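CHAD domain (Ricinus communis, PDB 6QV5) probably binds inorganic polyphosphate through an all-alpha-helical module, and carries a zinc ion in the crystal. Local coordinates at residues A24-F30 and L167-A171; N245-V249 and L275-Q279. All blocks are in the same frame, centred on the assembly; numbering follows the deposited sequence.

Overall arrangement
The two contacts illustrate two ways in which an all-helical chain holds itself together: backbone pairing where helices begin, and side-chain packing along their flanks. Interaction 1 joins the start of helix 26-42 to the loop leading into helix 171-192. Interaction 2 packs helix 224-260 against the next helix of the chain, 265-281. They lie on opposite sides of the chain's centre, their own centres about 43 Å apart and their nearest atoms about 27 Å apart, so neither touches the other. Along the chain, interaction 1 is complete before interaction 2 begins. Both are away from the zinc site of H52 and H138.

Interaction 1: residues A24-F30 and L167-A171; sequences AALSEAF and LDGSA
A single antiparallel beta bridge, with A25 and S170 as its non-hydrogen-bonded pair, ties together the starts of two helices in this otherwise all-helical fold. Each of the two residues is the N-cap of its own helix. The bridge rests on two nearly straight backbone bonds: L26 N donates to G169 O at 3.0 Å, in the carbonyl plane and on a lone pair, while A171 N reaches A24 O, also at 3.0 Å. Both donors are first-turn amides, which the helix itself leaves without a carbonyl, so each segment supplies a carbonyl to the other's helix start. G169 has a positive phi (81°), a conformation that glycine adopts easily. The start of helix 26-42 has a further lock within its own segment, since the E28 carboxylate folds back and takes the amide of A25, E28 OE1 to A25 N 3.0 Å, as in the return half of a capping box.

Side chains add to the backbone pairing. The methyls of A29 and A171 meet, CB to CB 3.8 Å. With CG of L26 trans to the amide nitrogen (chi1 -177°), its branch lies along the loop backbone: L26 CD2 is 3.8 Å from L167 CB and 3.5 Å from D168 O. F74, from a neighbouring loop, meets the F30 ring edge-to-face and also touches L26. L167 runs at about a right angle to F30 and lays one branch on the ring in a CH-pi contact: L167 CD1 stands 4.0 Å from the F30 ring centroid, 26° off the normal and displaced toward CG.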
ATOM      1  N   ALA A  24     -20.560 -10.139  15.931  1.00 95.59           N
ATOM      2  CA  ALA A  24     -19.369  -9.671  16.648  1.00 94.70           C
ATOM      3  C   ALA A  24     -19.422  -8.178  16.971  1.00 96.51           C
ATOM      4  O   ALA A  24     -19.931  -7.389  16.171  1.00 96.21           O
ATOM      5  CB  ALA A  24     -18.112  -9.992  15.857  1.00 95.44           C
ATOM      6  N   ALA A  25     -18.896  -7.801  18.151  1.00 91.07           N
ATOM      7  CA  ALA A  25     -18.851  -6.420  18.637  1.00 89.91           C
ATOM      8  C   ALA A  25     -17.612  -5.680  18.120  1.00 91.53           C
ATOM      9  O   ALA A  25     -16.668  -6.319  17.647  1.00 90.92           O
ATOM     10  CB  ALA A  25     -18.869  -6.409  20.161  1.00 90.62           C
ATOM     11  N   LEU A  26     -17.618  -4.330  18.220  1.00 86.61           N
ATOM     12  CA  LEU A  26     -16.500  -3.471  17.813  1.00 85.81           C
ATOM     13  C   LEU A  26     -15.272  -3.730  18.700  1.00 88.28           C
ATOM     14  O   LEU A  26     -14.142  -3.647  18.217  1.00 87.77           O
ATOM     15  CB  LEU A  26     -16.914  -1.982  17.837  1.00 85.85           C
ATOM     16  CG  LEU A  26     -15.886  -0.929  17.365  1.00 90.59           C
ATOM     17  CD1 LEU A  26     -15.491  -1.128  15.906  1.00 90.65           C
ATOM     18  CD2 LEU A  26     -16.417   0.473  17.566  1.00 93.25           C
ATOM     19  N   SER A  27     -15.508  -4.105  19.976  1.00 83.79           N
ATOM     20  CA  SER A  27     -14.476  -4.446  20.957  1.00 83.14           C
ATOM     21  C   SER A  27     -13.749  -5.756  20.592  1.00 86.13           C
ATOM     22  O   SER A  27     -12.686  -6.039  21.147  1.00 85.81           O
ATOM     23  CB  SER A  27     -15.084  -4.546  22.355  1.00 86.39           C
ATOM     24  OG  SER A  27     -15.962  -5.654  22.474  1.00 94.92           O
ATOM     25  N   GLU A  28     -14.335  -6.547  19.670  1.00 82.13           N
ATOM     26  CA  GLU A  28     -13.804  -7.824  19.187  1.00 81.68           C
ATOM     27  C   GLU A  28     -13.161  -7.667  17.808  1.00 84.74           C
ATOM     28  O   GLU A  28     -12.135  -8.294  17.545  1.00 84.38           O
ATOM     29  CB  GLU A  28     -14.914  -8.889  19.133  1.00 83.11           C
ATOM     30  CG  GLU A  28     -15.494  -9.255  20.492  1.00 94.41           C
ATOM     31  CD  GLU A  28     -16.718 -10.153  20.486  1.00116.62           C
ATOM     32  OE1 GLU A  28     -17.560 -10.024  19.568  1.00107.87           O
ATOM     33  OE2 GLU A  28     -16.844 -10.978  21.420  1.00112.80           O
ATOM     34  N   ALA A  29     -13.763  -6.830  16.935  1.00 80.37           N
ATOM     35  CA  ALA A  29     -13.294  -6.568  15.572  1.00 79.56           C
ATOM     36  C   ALA A  29     -11.999  -5.754  15.537  1.00 82.11           C
ATOM     37  O   ALA A  29     -11.072  -6.137  14.825  1.00 81.66           O
ATOM     38  CB  ALA A  29     -14.380  -5.871  14.765  1.00 80.24           C
ATOM     39  N   PHE A  30     -11.938  -4.641  16.303  1.00 77.50           N
ATOM     40  CA  PHE A  30     -10.784  -3.738  16.412  1.00 76.67           C
ATOM     41  C   PHE A  30      -9.462  -4.477  16.738  1.00 78.57           C
ATOM     42  O   PHE A  30      -8.517  -4.301  15.967  1.00 78.10           O
ATOM     43  CB  PHE A  30     -11.085  -2.603  17.410  1.00 78.54           C
ATOM     44  CG  PHE A  30      -9.962  -1.667  17.789  1.00 80.13           C
ATOM     45  CD1 PHE A  30      -9.706  -0.522  17.043  1.00 83.22           C
ATOM     46  CD2 PHE A  30      -9.227  -1.871  18.952  1.00 82.18           C
ATOM     47  CE1 PHE A  30      -8.700   0.371  17.421  1.00 84.04           C
ATOM     48  CE2 PHE A  30      -8.215  -0.983  19.326  1.00 84.98           C
ATOM     49  CZ  PHE A  30      -7.963   0.136  18.562  1.00 83.09           C
ATOM     50  N   LEU A 167     -14.445   0.437  23.414  1.00 94.27           N
ATOM     51  CA  LEU A 167     -15.276   0.710  22.237  1.00 94.16           C
ATOM     52  C   LEU A 167     -16.695   0.159  22.354  1.00 98.45           C
ATOM     53  O   LEU A 167     -16.884  -0.989  22.761  1.00 97.79           O
ATOM     54  CB  LEU A 167     -14.598   0.229  20.940  1.00 94.12           C
ATOM     55  CG  LEU A 167     -13.164   0.716  20.669  1.00 98.67           C
ATOM     56  CD1 LEU A 167     -12.616   0.085  19.428  1.00 98.73           C
ATOM     57  CD2 LEU A 167     -13.089   2.232  20.538  1.00101.06           C
ATOM     58  N   ASP A 168     -17.688   0.987  21.980  1.00 95.66           N
ATOM     59  CA  ASP A 168     -19.116   0.667  22.046  1.00 95.80           C
ATOM     60  C   ASP A 168     -19.723   0.260  20.700  1.00 99.95           C
ATOM     61  O   ASP A 168     -19.212   0.636  19.643  1.00 99.61           O
ATOM     62  CB  ASP A 168     -19.897   1.850  22.643  1.00 97.80           C
ATOM     63  CG  ASP A 168     -19.510   2.185  24.066  1.00108.92           C
ATOM     64  OD1 ASP A 168     -20.208   1.724  24.994  1.00109.91           O
ATOM     65  OD2 ASP A 168     -18.508   2.909  24.252  1.00114.81           O
ATOM     66  N   GLY A 169     -20.821  -0.493  20.771  1.00 96.73           N
ATOM     67  CA  GLY A 169     -21.573  -0.968  19.615  1.00 96.57           C
ATOM     68  C   GLY A 169     -20.999  -2.191  18.931  1.00100.42           C
ATOM     69  O   GLY A 169     -19.898  -2.643  19.262  1.00 99.91           O
ATOM     70  N   SER A 170     -21.759  -2.732  17.961  1.00 96.85           N
ATOM     71  CA  SER A 170     -21.382  -3.903  17.169  1.00 96.46           C
ATOM     72  C   SER A 170     -20.444  -3.514  16.021  1.00 99.53           C
ATOM     73  O   SER A 170     -20.297  -2.325  15.722  1.00 98.84           O
ATOM     74  CB  SER A 170     -22.629  -4.592  16.620  1.00100.14           C
ATOM     75  OG  SER A 170     -23.341  -3.744  15.733  1.00109.63           O
ATOM     76  N   ALA A 171     -19.813  -4.518  15.382  1.00 95.92           N
ATOM     77  CA  ALA A 171     -18.914  -4.317  14.244  1.00 95.71           C
ATOM     78  C   ALA A 171     -19.701  -3.906  12.996  1.00 99.53           C
ATOM     79  O   ALA A 171     -19.187  -3.137  12.186  1.00 98.90           O
ATOM     80  CB  ALA A 171     -18.120  -5.585  13.968  1.00 96.42           C
TER

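Interaction 2: residues N245-V249 and L275-Q279; sequences NDLVV and LLAQQ
Q279 leans across toward L247 and V248, and its side chain can be followed outward as a series of contacts with one turn of the facing helix. From CB, which points at that helix, the chain leaves with CG opposite the carbonyl carbon (chi1 -77°) and continues extended to CD. The methylene Q279 CG lies against L247, 3.8 Å from L247 CB and also near CD2. CD then arrives beside the backbone of V248, and the amide straddles the step between the two residues. On one side of the amide, Q279 OE1 rests by the V248 methyl CG2 at 3.7 Å, the two side chains crossing at about a right angle. On the other, Q279 NE2 stops 3.5 Å from L247 O, an approach too loose to count as a hydrogen bond; the grip of the glutamine on this turn is therefore mainly one of van der Waals contact. The side chain of Q279 also touches H244, one turn earlier on helix 224-260.

The two helices follow one another in the chain and form an antiparallel helical hairpin, with local axes 9.3 Å apart at closest approach and a crossing angle of -148°. L247 is the main contribution of helix 224-260 to this contact. Its CB bond does not aim at the partner, but a chi1 of -98°, away from the usual staggered values, swings the isobutyl group across. L247 CD2 reaches the backbone of Q278 and lies 3.7 Å from Q278 CB. One turn before Q279, L275 approaches more distantly, L275 CD2 being 4.4 Å from L247 CG. The same leucine, L275, touches A250 and L254 of helix 224-260, and T108 at the end of helix 82-108.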
ATOM      1  N   ASN A 245       1.650   5.242 -12.042  1.00 69.77           N
ATOM      2  CA  ASN A 245       2.328   5.720 -10.836  1.00 69.12           C
ATOM      3  C   ASN A 245       3.764   5.195 -10.764  1.00 72.42           C
ATOM      4  O   ASN A 245       4.659   5.941 -10.369  1.00 71.97           O
ATOM      5  CB  ASN A 245       1.540   5.338  -9.580  1.00 68.72           C
ATOM      6  CG  ASN A 245       2.186   5.768  -8.284  1.00 88.58           C
ATOM      7  OD1 ASN A 245       2.487   6.947  -8.065  1.00 80.51           O
ATOM      8  ND2 ASN A 245       2.413   4.811  -7.399  1.00 80.66           N
ATOM      9  N   ASP A 246       3.986   3.919 -11.151  1.00 68.76           N
ATOM     10  CA  ASP A 246       5.312   3.293 -11.169  1.00 68.68           C
ATOM     11  C   ASP A 246       6.249   4.025 -12.132  1.00 72.73           C
ATOM     12  O   ASP A 246       7.425   4.205 -11.821  1.00 72.30           O
ATOM     13  CB  ASP A 246       5.211   1.803 -11.545  1.00 70.49           C
ATOM     14  CG  ASP A 246       4.604   0.899 -10.483  1.00 79.86           C
ATOM     15  OD1 ASP A 246       4.332   1.390  -9.362  1.00 79.80           O
ATOM     16  OD2 ASP A 246       4.405  -0.299 -10.771  1.00 86.53           O
ATOM     17  N   LEU A 247       5.704   4.483 -13.274  1.00 69.56           N
ATOM     18  CA  LEU A 247       6.400   5.234 -14.319  1.00 69.50           C
ATOM     19  C   LEU A 247       6.885   6.599 -13.801  1.00 73.19           C
ATOM     20  O   LEU A 247       8.038   6.959 -14.045  1.00 72.46           O
ATOM     21  CB  LEU A 247       5.449   5.430 -15.517  1.00 69.69           C
ATOM     22  CG  LEU A 247       5.543   4.483 -16.729  1.00 74.56           C
ATOM     23  CD1 LEU A 247       5.395   3.012 -16.341  1.00 74.91           C
ATOM     24  CD2 LEU A 247       4.459   4.811 -17.725  1.00 77.12           C
ATOM     25  N   VAL A 248       6.019   7.341 -13.069  1.00 69.98           N
ATOM     26  CA  VAL A 248       6.351   8.665 -12.529  1.00 69.81           C
ATOM     27  C   VAL A 248       7.327   8.557 -11.328  1.00 72.80           C
ATOM     28  O   VAL A 248       8.151   9.457 -11.149  1.00 72.60           O
ATOM     29  CB  VAL A 248       5.095   9.544 -12.239  1.00 73.98           C
ATOM     30  CG1 VAL A 248       4.382   9.147 -10.950  1.00 73.79           C
ATOM     31  CG2 VAL A 248       5.438  11.032 -12.238  1.00 73.92           C
ATOM     32  N   VAL A 249       7.257   7.454 -10.543  1.00 68.48           N
ATOM     33  CA  VAL A 249       8.153   7.202  -9.404  1.00 67.76           C
ATOM     34  C   VAL A 249       9.558   6.910  -9.958  1.00 70.75           C
ATOM     35  O   VAL A 249      10.543   7.447  -9.447  1.00 70.01           O
ATOM     36  CB  VAL A 249       7.611   6.088  -8.452  1.00 71.55           C
ATOM     37  CG1 VAL A 249       8.690   5.559  -7.505  1.00 71.20           C
ATOM     38  CG2 VAL A 249       6.407   6.587  -7.654  1.00 71.35           C
ATOM     39  N   LEU A 275      10.706   6.548 -20.284  1.00 74.37           N
ATOM     40  CA  LEU A 275       9.624   6.484 -19.303  1.00 74.57           C
ATOM     41  C   LEU A 275       8.680   7.684 -19.365  1.00 79.62           C
ATOM     42  O   LEU A 275       7.478   7.506 -19.165  1.00 78.93           O
ATOM     43  CB  LEU A 275      10.167   6.265 -17.882  1.00 74.57           C
ATOM     44  CG  LEU A 275      10.858   4.919 -17.633  1.00 79.14           C
ATOM     45  CD1 LEU A 275      11.805   5.001 -16.461  1.00 79.16           C
ATOM     46  CD2 LEU A 275       9.854   3.797 -17.444  1.00 81.69           C
ATOM     47  N   LEU A 276       9.210   8.892 -19.664  1.00 77.51           N
ATOM     48  CA  LEU A 276       8.413  10.121 -19.796  1.00 77.97           C
ATOM     49  C   LEU A 276       7.472  10.011 -20.997  1.00 82.58           C
ATOM     50  O   LEU A 276       6.347  10.510 -20.938  1.00 82.51           O
ATOM     51  CB  LEU A 276       9.320  11.355 -19.942  1.00 78.22           C
ATOM     52  CG  LEU A 276       8.655  12.710 -19.695  1.00 83.27           C
ATOM     53  CD1 LEU A 276       8.819  13.149 -18.244  1.00 83.55           C
ATOM     54  CD2 LEU A 276       9.218  13.762 -20.624  1.00 85.92           C
ATOM     55  N   ALA A 277       7.936   9.348 -22.076  1.00 79.30           N
ATOM     56  CA  ALA A 277       7.153   9.108 -23.284  1.00 79.28           C
ATOM     57  C   ALA A 277       6.047   8.091 -22.999  1.00 83.77           C
ATOM     58  O   ALA A 277       4.923   8.294 -23.447  1.00 83.10           O
ATOM     59  CB  ALA A 277       8.050   8.623 -24.408  1.00 79.99           C
ATOM     60  N   GLN A 278       6.351   7.032 -22.211  1.00 81.07           N
ATOM     61  CA  GLN A 278       5.393   5.993 -21.810  1.00 81.36           C
ATOM     62  C   GLN A 278       4.245   6.577 -20.971  1.00 86.53           C
ATOM     63  O   GLN A 278       3.129   6.060 -21.028  1.00 86.00           O
ATOM     64  CB  GLN A 278       6.094   4.856 -21.051  1.00 82.74           C
ATOM     65  CG  GLN A 278       6.827   3.865 -21.949  1.00 98.49           C
ATOM     66  CD  GLN A 278       7.379   2.700 -21.165  1.00119.30           C
ATOM     67  OE1 GLN A 278       8.306   2.839 -20.358  1.00114.91           O
ATOM     68  NE2 GLN A 278       6.825   1.519 -21.387  1.00112.78           N
ATOM     69  N   GLN A 279       4.523   7.662 -20.212  1.00 84.19           N
ATOM     70  CA  GLN A 279       3.555   8.396 -19.392  1.00 84.43           C
ATOM     71  C   GLN A 279       2.574   9.165 -20.288  1.00 90.29           C
ATOM     72  O   GLN A 279       1.399   9.285 -19.942  1.00 89.96           O
ATOM     73  CB  GLN A 279       4.276   9.385 -18.460  1.00 85.56           C
ATOM     74  CG  GLN A 279       4.930   8.745 -17.241  1.00 96.81           C
ATOM     75  CD  GLN A 279       5.728   9.740 -16.429  1.00113.54           C
ATOM     76  OE1 GLN A 279       5.200  10.729 -15.906  1.00108.27           O
ATOM     77  NE2 GLN A 279       7.021   9.492 -16.295  1.00105.35           N
TER